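Local coordinates for niemann-Pick type C2 protein (Camponotus japonicus, PDB 3WEA), which probably binds and carries small hydrophobic molecules such as lipids or fatty acids in the interior of its ML-domain beta-sandwich, at residues S34-S39 with V95-E100; K49-K54 with P71-D76; F1-C6 with T123-P128. One frame throughout, in Å; residues are numbered along the deposited sequence.

Interaction 1: residues S34-S39 with V95-E100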
loop_
_atom_site.group_PDB
_atom_site.type_symbol
_atom_site.label_atom_id
_atom_site.label_comp_id
_atom_site.label_asym_id
_atom_site.label_seq_id
_atom_site.Cartn_x
_atom_site.Cartn_y
_atom_site.Cartn_z
ATOM N N SER A 34 1.725 17.096 4.908
ATOM C CA SER A 34 1.940 17.285 3.487
ATOM C C SER A 34 1.230 16.178 2.730
ATOM O O SER A 34 0.980 15.103 3.276
ATOM C CB SER A 34 3.430 17.300 3.158
ATOM O OG SER A 34 4.021 16.058 3.467
ATOM N N GLU A 35 0.901 16.453 1.478
ATOM C CA GLU A 35 0.244 15.462 0.639
ATOM C C GLU A 35 1.284 14.501 0.095
ATOM O O GLU A 35 2.279 14.930 -0.491
ATOM C CB GLU A 35 -0.496 16.141 -0.500
ATOM C CG GLU A 35 -1.906 16.587 -0.133
ATOM C CD GLU A 35 -2.788 16.718 -1.350
ATOM O OE1 GLU A 35 -2.243 16.856 -2.467
ATOM O OE2 GLU A 35 -4.022 16.670 -1.194
ATOM N N ILE A 36 1.070 13.213 0.329
ATOM C CA ILE A 36 1.948 12.162 -0.203
ATOM C C ILE A 36 1.190 11.431 -1.294
ATOM O O ILE A 36 0.037 11.052 -1.100
ATOM C CB ILE A 36 2.375 11.166 0.898
ATOM C CG1 ILE A 36 2.923 11.918 2.113
ATOM C CG2 ILE A 36 3.422 10.183 0.383
ATOM C CD1 ILE A 36 3.102 11.037 3.321
ATOM N N HIS A 37 1.845 11.249 -2.437
ATOM C CA HIS A 37 1.305 10.495 -3.553
ATOM C C HIS A 37 1.965 9.127 -3.593
ATOM O O HIS A 37 3.197 9.014 -3.511
ATOM C CB HIS A 37 1.543 11.220 -4.879
ATOM C CG HIS A 37 1.127 12.657 -4.860
ATOM N ND1 HIS A 37 0.046 13.111 -4.131
ATOM C CD2 HIS A 37 1.651 13.744 -5.472
ATOM C CE1 HIS A 37 -0.074 14.416 -4.293
ATOM N NE2 HIS A 37 0.889 14.825 -5.097
ATOM N N VAL A 38 1.119 8.107 -3.678
ATOM C CA VAL A 38 1.548 6.703 -3.798
ATOM C C VAL A 38 1.029 6.058 -5.080
ATOM O O VAL A 38 -0.141 6.260 -5.471
ATOM C CB VAL A 38 1.092 5.857 -2.595
ATOM C CG1 VAL A 38 1.449 4.382 -2.811
ATOM C CG2 VAL A 38 1.738 6.367 -1.314
ATOM N N SER A 39 1.918 5.316 -5.737
ATOM C CA SER A 39 1.618 4.544 -6.949
ATOM C C SER A 39 2.100 3.117 -6.751
ATOM O O SER A 39 3.204 2.904 -6.234
ATOM C CB SER A 39 2.347 5.147 -8.138
ATOM O OG SER A 39 2.308 4.247 -9.213
ATOM N N VAL A 95 -3.058 6.637 -4.983
ATOM C CA VAL A 95 -3.712 7.214 -3.812
ATOM C C VAL A 95 -2.923 8.439 -3.356
ATOM O O VAL A 95 -1.681 8.443 -3.372
ATOM C CB VAL A 95 -3.894 6.150 -2.705
ATOM C CG1 VAL A 95 -2.549 5.641 -2.170
ATOM C CG2 VAL A 95 -4.806 6.650 -1.572
ATOM N N THR A 96 -3.648 9.494 -2.982
ATOM C CA THR A 96 -3.052 10.603 -2.256
ATOM C C THR A 96 -3.509 10.530 -0.819
ATOM O O THR A 96 -4.699 10.355 -0.548
ATOM C CB THR A 96 -3.462 11.964 -2.837
ATOM O OG1 THR A 96 -2.974 12.055 -4.169
ATOM C CG2 THR A 96 -2.850 13.122 -2.041
ATOM N N PHE A 97 -2.566 10.636 0.110
ATOM C CA PHE A 97 -2.945 10.800 1.507
ATOM C C PHE A 97 -2.218 11.962 2.172
ATOM O O PHE A 97 -1.310 12.575 1.599
ATOM C CB PHE A 97 -2.866 9.486 2.303
ATOM C CG PHE A 97 -1.469 9.003 2.579
ATOM C CD1 PHE A 97 -0.721 8.371 1.590
ATOM C CD2 PHE A 97 -0.918 9.131 3.854
ATOM C CE1 PHE A 97 0.560 7.906 1.858
ATOM C CE2 PHE A 97 0.360 8.667 4.132
ATOM C CZ PHE A 97 1.101 8.052 3.130
ATOM N N PHE A 98 -2.650 12.265 3.385
ATOM C CA PHE A 98 -2.218 13.442 4.093
ATOM C C PHE A 98 -1.996 12.961 5.500
ATOM O O PHE A 98 -2.928 12.468 6.138
ATOM C CB PHE A 98 -3.337 14.487 4.044
ATOM C CG PHE A 98 -3.034 15.758 4.783
ATOM C CD1 PHE A 98 -2.362 16.803 4.151
ATOM C CD2 PHE A 98 -3.451 15.930 6.102
ATOM C CE1 PHE A 98 -2.095 17.983 4.827
ATOM C CE2 PHE A 98 -3.180 17.109 6.785
ATOM C CZ PHE A 98 -2.502 18.135 6.147
ATOM N N VAL A 99 -0.761 13.066 5.975
ATOM C CA VAL A 99 -0.447 12.646 7.329
ATOM C C VAL A 99 -0.837 13.768 8.290
ATOM O O VAL A 99 -0.376 14.909 8.155
ATOM C CB VAL A 99 1.033 12.258 7.480
ATOM C CG1 VAL A 99 1.365 11.919 8.922
ATOM C CG2 VAL A 99 1.337 11.065 6.586
ATOM N N GLU A 100 -1.695 13.436 9.247
ATOM C CA GLU A 100 -2.223 14.429 10.186
ATOM C C GLU A 100 -1.162 14.908 11.170
ATOM O O GLU A 100 -0.285 14.140 11.568
ATOM C CB GLU A 100 -3.446 13.880 10.932
ATOM C CG GLU A 100 -4.186 14.917 11.777
ATOM C CD GLU A 100 -4.495 16.193 11.007
ATOM O OE1 GLU A 100 -5.475 16.198 10.231
ATOM O OE2 GLU A 100 -3.755 17.190 11.180
#
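Ile36 lies against Phe97 across two antiparallel strands, and its branched chain can be followed outward atom by atom. Ile36 CB sits over one face of the Phe97 ring in a CH-pi contact, 4.2 Å from the ring centroid. Ile36 CG2 stays on that side, 3.9 Å from Phe97 CE1. The other branch has CG1 anti to the carbonyl carbon (chi1 -51°) and ends at Ile36 CD1, which touches Phe97 CZ at 3.6 Å and Val99 CG2 at 3.7 Å. Val38 CG2 approaches the same ring at its edge, near the ring plane, 3.7 Å from Phe97 CE1. Beta-branched residues suit extended backbone and fill this apolar face.

Strands 35-44 and 91-98 belong to the three-stranded antiparallel sheet of the immunoglobulin-like ML fold, and Ile36 and Val38 also pack on Ile18 of the third strand, 11-18. Ile36 with Phe97, and Val38 with Val95, are hydrogen-bonded pairs, two N-H...O bonds each.

The reverse face is mostly polar, though exposed Phe98 lies there, paired with Glu35. His37 and Thr96 lie side by side, joined by a weak, bent bond from His37 ND1 to Thr96 OG1 (3.2 Å, 123°), while Glu35 CD rests 3.7 Å from Thr96 CG2.

Interaction 2: residues K49-K54 with P71-D76; sequences KNVEAK and PEICKD
The amide of Asn50 and the carboxylate of Glu72 meet with their planes 83° apart, nearly perpendicular. Asn50 ND2 sends a weak but fairly straight bond to Glu72 OE1 (3.4 Å, 162°). Lys75 NZ grips Glu72 OE1 more firmly, in a 2.6 Å salt bridge that approaches on the syn side, a little out of the carboxylate plane. Glu72 OE1 thus takes two donors, and the ammonium group would be expected to stabilise its negative charge. Lys75 reaches this point with an extended chain, its side chain crossing that of Asn50 at about a right angle, with Lys75 CE beside Asn50 OD1. The amide oxygen is used too: a bridging water donates to Asn50 OD1 and Val51 O and accepts from Cys74 N. Asparagine suits the place because its amide can give and receive at once; having CG anti to the backbone N brings it toward Glu72.

Further along, Ala53 N donates to Pro71 O in a short, straight bond (2.7 Å, 174°). Pro71 O is carried at the start of an inverse gamma turn centred on Glu72, which swings the chain and brings Ile73 against Val51 and Ala53. Ile73 CG1 lies 3.7 Å from Val51 CB, and Ile73 CG2 is 4.0 Å from the small methyl CB of Ala53. Val51 turns its CG2 branch to Cys74 SG (3.9 Å), a sulfur that is disulfide-bonded to Cys83.

The contact joins the loop between strands 62-66 and 91-98 to the start of strand 52-59. Strand 107-115 lies alongside, pairing through its backbone with Glu52 and Lys54, and its Phe114 packs against Val51 and Ala53.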
loop_
_atom_site.group_PDB
_atom_site.type_symbol
_atom_site.label_atom_id
_atom_site.label_comp_id
_atom_site.label_asym_id
_atom_site.label_seq_id
_atom_site.Cartn_x
_atom_site.Cartn_y
_atom_site.Cartn_z
ATOM N N LYS A 49 -12.718 -10.256 -8.110
ATOM C CA LYS A 49 -14.034 -9.618 -8.172
ATOM C C LYS A 49 -14.156 -8.315 -7.342
ATOM O O LYS A 49 -14.914 -7.401 -7.707
ATOM C CB LYS A 49 -15.144 -10.602 -7.738
ATOM C CG LYS A 49 -15.609 -11.576 -8.804
ATOM C CD LYS A 49 -17.141 -11.650 -8.818
ATOM C CE LYS A 49 -17.769 -10.555 -9.684
ATOM N NZ LYS A 49 -18.953 -9.911 -9.035
ATOM N N ASN A 50 -13.439 -8.244 -6.229
ATOM C CA ASN A 50 -13.419 -7.055 -5.375
ATOM C C ASN A 50 -12.072 -6.949 -4.651
ATOM O O ASN A 50 -11.515 -7.972 -4.301
ATOM C CB ASN A 50 -14.556 -7.132 -4.357
ATOM C CG ASN A 50 -14.866 -5.794 -3.709
ATOM O OD1 ASN A 50 -14.867 -4.745 -4.358
ATOM N ND2 ASN A 50 -15.151 -5.828 -2.404
ATOM N N VAL A 51 -11.558 -5.731 -4.457
ATOM C CA VAL A 51 -10.314 -5.510 -3.685
ATOM C C VAL A 51 -10.552 -4.797 -2.330
ATOM O O VAL A 51 -11.166 -3.732 -2.279
ATOM C CB VAL A 51 -9.242 -4.731 -4.466
ATOM C CG1 VAL A 51 -7.920 -4.737 -3.690
ATOM C CG2 VAL A 51 -9.018 -5.376 -5.832
ATOM N N GLU A 52 -10.063 -5.392 -1.247
ATOM C CA GLU A 52 -10.012 -4.705 0.048
ATOM C C GLU A 52 -8.565 -4.414 0.470
ATOM O O GLU A 52 -7.759 -5.346 0.635
ATOM C CB GLU A 52 -10.726 -5.545 1.125
ATOM C CG GLU A 52 -12.199 -5.791 0.818
ATOM C CD GLU A 52 -12.958 -6.459 1.959
ATOM O OE1 GLU A 52 -12.842 -6.005 3.122
ATOM O OE2 GLU A 52 -13.689 -7.437 1.690
ATOM N N ALA A 53 -8.253 -3.126 0.650
ATOM C CA ALA A 53 -6.932 -2.697 1.115
ATOM C C ALA A 53 -6.867 -2.688 2.646
ATOM O O ALA A 53 -7.873 -2.474 3.313
ATOM C CB ALA A 53 -6.590 -1.320 0.563
ATOM N N LYS A 54 -5.679 -2.950 3.178
ATOM C CA LYS A 54 -5.406 -2.952 4.621
ATOM C C LYS A 54 -4.038 -2.307 4.833
ATOM O O LYS A 54 -3.073 -2.630 4.126
ATOM C CB LYS A 54 -5.360 -4.385 5.151
ATOM C CG LYS A 54 -6.569 -5.261 4.820
ATOM C CD LYS A 54 -7.461 -5.449 6.026
ATOM C CE LYS A 54 -6.874 -6.501 6.955
ATOM N NZ LYS A 54 -6.792 -6.004 8.362
ATOM N N PRO A 71 -11.048 1.755 1.673
ATOM C CA PRO A 71 -10.310 0.496 1.508
ATOM C C PRO A 71 -10.836 -0.400 0.387
ATOM O O PRO A 71 -10.120 -1.294 -0.050
ATOM C CB PRO A 71 -10.475 -0.185 2.865
ATOM C CG PRO A 71 -11.761 0.348 3.397
ATOM C CD PRO A 71 -11.875 1.755 2.893
ATOM N N GLU A 72 -12.066 -0.176 -0.066
ATOM C CA GLU A 72 -12.579 -0.870 -1.246
ATOM C C GLU A 72 -12.169 -0.099 -2.503
ATOM O O GLU A 72 -12.945 0.675 -3.090
ATOM C CB GLU A 72 -14.094 -1.047 -1.176
ATOM C CG GLU A 72 -14.578 -2.019 -0.106
ATOM C CD GLU A 72 -16.066 -2.310 -0.216
ATOM O OE1 GLU A 72 -16.482 -2.890 -1.236
ATOM O OE2 GLU A 72 -16.819 -1.981 0.722
ATOM N N ILE A 73 -10.928 -0.322 -2.919
ATOM C CA ILE A 73 -10.297 0.532 -3.911
ATOM C C ILE A 73 -10.972 0.494 -5.303
ATOM O O ILE A 73 -10.866 1.452 -6.065
ATOM C CB ILE A 73 -8.760 0.287 -3.970
ATOM C CG1 ILE A 73 -8.438 -1.140 -4.378
ATOM C CG2 ILE A 73 -8.114 0.496 -2.609
ATOM C CD1 ILE A 73 -8.218 -1.320 -5.848
ATOM N N CYS A 74 -11.673 -0.598 -5.621
ATOM C CA CYS A 74 -12.405 -0.711 -6.895
ATOM C C CYS A 74 -13.633 0.193 -6.955
ATOM O O CYS A 74 -14.139 0.474 -8.037
ATOM C CB CYS A 74 -12.831 -2.168 -7.181
ATOM S SG CYS A 74 -11.526 -3.171 -7.937
ATOM N N LYS A 75 -14.111 0.623 -5.788
ATOM C CA LYS A 75 -15.317 1.469 -5.665
ATOM C C LYS A 75 -15.010 2.935 -5.332
ATOM O O LYS A 75 -15.910 3.731 -5.048
ATOM C CB LYS A 75 -16.248 0.879 -4.604
ATOM C CG LYS A 75 -17.010 -0.348 -5.080
ATOM C CD LYS A 75 -17.610 -1.093 -3.905
ATOM C CE LYS A 75 -17.955 -2.524 -4.269
ATOM N NZ LYS A 75 -18.381 -3.260 -3.044
ATOM N N ASP A 76 -13.728 3.271 -5.356
ATOM C CA ASP A 76 -13.234 4.613 -5.077
ATOM C C ASP A 76 -12.810 5.214 -6.411
ATOM O O ASP A 76 -11.922 4.677 -7.052
ATOM C CB ASP A 76 -12.060 4.502 -4.080
ATOM C CG ASP A 76 -11.110 5.696 -4.106
ATOM O OD1 ASP A 76 -11.474 6.796 -4.564
ATOM O OD2 ASP A 76 -9.965 5.515 -3.654
HETATM O O HOH W 1 -13.121 -2.562 -4.110
#

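Interaction 3: residues F1-C6 with T123-P128; sequences FVFEDC and TCVKFP
A disulfide from Cys6, just past the short strand 4-5, to Cys124 ties the N-terminal segment to the long C-terminal strand 121-131. The SG atoms of Cys6 and Cys124 are 2.1 Å apart and chi3 is -96°, close to the relaxed right angle of a disulfide. Cys124 has SG anti to its own backbone N (chi1 -167°), which carries the sulfur out to its partner.

Next to this covalent tie, Glu4 and Lys126 form an antiparallel hydrogen-bonded pair, with Glu4 N giving to Lys126 O at 2.9 Å and Lys126 N giving back to Glu4 O. Cys6 N also donates to Cys124 O, though from above the carbonyl plane. A water donates to Asp5 OD1 and accepts from Cys124 N; the same carboxylate oxygen accepts a hydrogen bond from Gly7 N.

The paired strands are part of the larger mixed sheet of the ML beta-sandwich, where 121-131 also pairs with 107-115 and 28-30. One side of the contact is aromatic. Phe3 CE1 stands over a face of the Phe127 ring, 3.8 Å from Phe127 CG, the two ring planes inclined at 54°. Phe3 CB meets Val125 CG2 at 3.7 Å. Phe1 CE1 lies over a face of the Phe3 ring and 4.1 Å from Phe127 CB, while Phe1 CD1 touches Pro128 CD at 3.7 Å. An alanine in place of Phe127 would remove the ring face that Phe3 CE1 rests on and is likely to let the Phe3 ring turn more freely, while depriving Trp112 of its edge-to-face partner. Phenylalanines suit these places because their rings can pack against one another and still reach Ile18 of strand 11-18, in the facing sheet.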
loop_
_atom_site.group_PDB
_atom_site.type_symbol
_atom_site.label_atom_id
_atom_site.label_comp_id
_atom_site.label_asym_id
_atom_site.label_seq_id
_atom_site.Cartn_x
_atom_site.Cartn_y
_atom_site.Cartn_z
ATOM N N PHE A 1 16.574 1.615 0.542
ATOM C CA PHE A 1 15.632 0.674 1.203
ATOM C C PHE A 1 14.948 -0.163 0.152
ATOM O O PHE A 1 14.960 0.161 -1.044
ATOM C CB PHE A 1 14.619 1.384 2.134
ATOM C CG PHE A 1 13.536 2.165 1.420
ATOM C CD1 PHE A 1 12.350 1.544 1.021
ATOM C CD2 PHE A 1 13.662 3.544 1.233
ATOM C CE1 PHE A 1 11.356 2.274 0.401
ATOM C CE2 PHE A 1 12.671 4.286 0.617
ATOM C CZ PHE A 1 11.507 3.653 0.193
ATOM N N VAL A 2 14.347 -1.252 0.608
ATOM C CA VAL A 2 13.690 -2.189 -0.283
ATOM C C VAL A 2 12.181 -2.173 -0.048
ATOM O O VAL A 2 11.730 -2.059 1.101
ATOM C CB VAL A 2 14.270 -3.590 -0.049
ATOM C CG1 VAL A 2 13.524 -4.633 -0.847
ATOM C CG2 VAL A 2 15.773 -3.617 -0.394
ATOM N N PHE A 3 11.405 -2.223 -1.123
ATOM C CA PHE A 3 9.953 -2.488 -0.979
ATOM C C PHE A 3 9.816 -3.995 -0.956
ATOM O O PHE A 3 9.868 -4.670 -1.988
ATOM C CB PHE A 3 9.115 -1.878 -2.094
ATOM C CG PHE A 3 8.965 -0.402 -1.995
ATOM C CD1 PHE A 3 8.094 0.165 -1.058
ATOM C CD2 PHE A 3 9.701 0.439 -2.806
ATOM C CE1 PHE A 3 7.962 1.537 -0.951
ATOM C CE2 PHE A 3 9.565 1.814 -2.706
ATOM C CZ PHE A 3 8.708 2.367 -1.763
ATOM N N GLU A 4 9.670 -4.525 0.239
ATOM C CA GLU A 4 9.830 -5.956 0.447
ATOM C C GLU A 4 8.502 -6.641 0.233
ATOM O O GLU A 4 7.468 -6.066 0.530
ATOM C CB GLU A 4 10.353 -6.217 1.847
ATOM C CG GLU A 4 11.778 -5.726 1.981
ATOM C CD GLU A 4 12.545 -6.494 3.007
ATOM O OE1 GLU A 4 12.295 -6.248 4.212
ATOM O OE2 GLU A 4 13.386 -7.332 2.591
ATOM N N ASP A 5 8.552 -7.839 -0.336
ATOM C CA ASP A 5 7.346 -8.644 -0.563
ATOM C C ASP A 5 7.050 -9.471 0.697
ATOM O O ASP A 5 7.806 -10.388 1.044
ATOM C CB ASP A 5 7.542 -9.509 -1.828
ATOM C CG ASP A 5 6.473 -10.597 -1.982
ATOM O OD1 ASP A 5 5.429 -10.538 -1.299
ATOM O OD2 ASP A 5 6.695 -11.505 -2.796
ATOM N N CYS A 6 5.981 -9.116 1.401
ATOM C CA CYS A 6 5.574 -9.831 2.615
ATOM C C CYS A 6 4.632 -11.018 2.355
ATOM O O CYS A 6 3.945 -11.481 3.276
ATOM C CB CYS A 6 5.052 -8.883 3.725
ATOM S SG CYS A 6 3.988 -7.498 3.236
ATOM N N THR A 123 -1.423 -8.515 -3.057
ATOM C CA THR A 123 -0.120 -7.855 -2.864
ATOM C C THR A 123 0.103 -7.646 -1.382
ATOM O O THR A 123 -0.872 -7.470 -0.645
ATOM C CB THR A 123 -0.059 -6.461 -3.547
ATOM O OG1 THR A 123 -1.034 -5.611 -2.963
ATOM C CG2 THR A 123 -0.370 -6.533 -5.060
ATOM N N CYS A 124 1.372 -7.619 -0.966
ATOM C CA CYS A 124 1.775 -7.353 0.412
ATOM C C CYS A 124 3.143 -6.728 0.313
ATOM O O CYS A 124 4.112 -7.387 -0.123
ATOM C CB CYS A 124 1.951 -8.638 1.218
ATOM S SG CYS A 124 2.078 -8.290 3.015
ATOM N N VAL A 125 3.234 -5.463 0.684
ATOM C CA VAL A 125 4.546 -4.797 0.682
ATOM C C VAL A 125 4.834 -4.217 2.051
ATOM O O VAL A 125 3.915 -3.776 2.733
ATOM C CB VAL A 125 4.646 -3.701 -0.391
ATOM C CG1 VAL A 125 3.596 -2.638 -0.170
ATOM C CG2 VAL A 125 6.038 -3.057 -0.401
ATOM N N LYS A 126 6.113 -4.226 2.438
ATOM C CA LYS A 126 6.530 -3.659 3.708
ATOM C C LYS A 126 7.830 -2.888 3.473
ATOM O O LYS A 126 8.670 -3.283 2.656
ATOM C CB LYS A 126 6.714 -4.765 4.742
ATOM C CG LYS A 126 7.403 -4.378 6.036
ATOM C CD LYS A 126 7.639 -5.614 6.898
ATOM C CE LYS A 126 6.328 -6.287 7.287
ATOM N NZ LYS A 126 6.511 -7.405 8.266
ATOM N N PHE A 127 7.966 -1.778 4.174
ATOM C CA PHE A 127 9.095 -0.869 3.938
ATOM C C PHE A 127 9.343 -0.077 5.190
ATOM O O PHE A 127 8.406 0.126 5.964
ATOM C CB PHE A 127 8.836 0.033 2.719
ATOM C CG PHE A 127 7.661 0.976 2.843
ATOM C CD1 PHE A 127 6.344 0.534 2.636
ATOM C CD2 PHE A 127 7.872 2.331 3.106
ATOM C CE1 PHE A 127 5.276 1.427 2.688
ATOM C CE2 PHE A 127 6.798 3.222 3.179
ATOM C CZ PHE A 127 5.495 2.769 2.989
ATOM N N PRO A 128 10.594 0.375 5.395
ATOM C CA PRO A 128 10.923 1.126 6.602
ATOM C C PRO A 128 10.587 2.613 6.425
ATOM O O PRO A 128 10.838 3.189 5.378
ATOM C CB PRO A 128 12.431 0.883 6.768
ATOM C CG PRO A 128 12.918 0.311 5.450
ATOM C CD PRO A 128 11.760 0.292 4.486
HETATM O O HOH W 2 3.295 -9.175 -2.858
#

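How the interactions relate
Along the chain the contacts are nested: residues 34-39 with 95-100 enclose interaction 2, and interaction 3, uniting the two ends of the chain, encloses both. Their centres stand about 18 Å (1 to 2 and 1 to 3) and 20 Å (2 to 3) apart, and none touches another. Interaction 1 belongs to the three-stranded antiparallel sheet. Interactions 2 and 3 both reach the mixed sheet, on opposite sides of the chain's centre, with strand 107-115 paired to both 52-59 and 121-131. Strand 11-18, next to 35-44, supplies Ile18 to interactions 1 and 3. The contacts thus lie in both sheets of a sandwich whose apolar interior probably holds a lipid-like ligand.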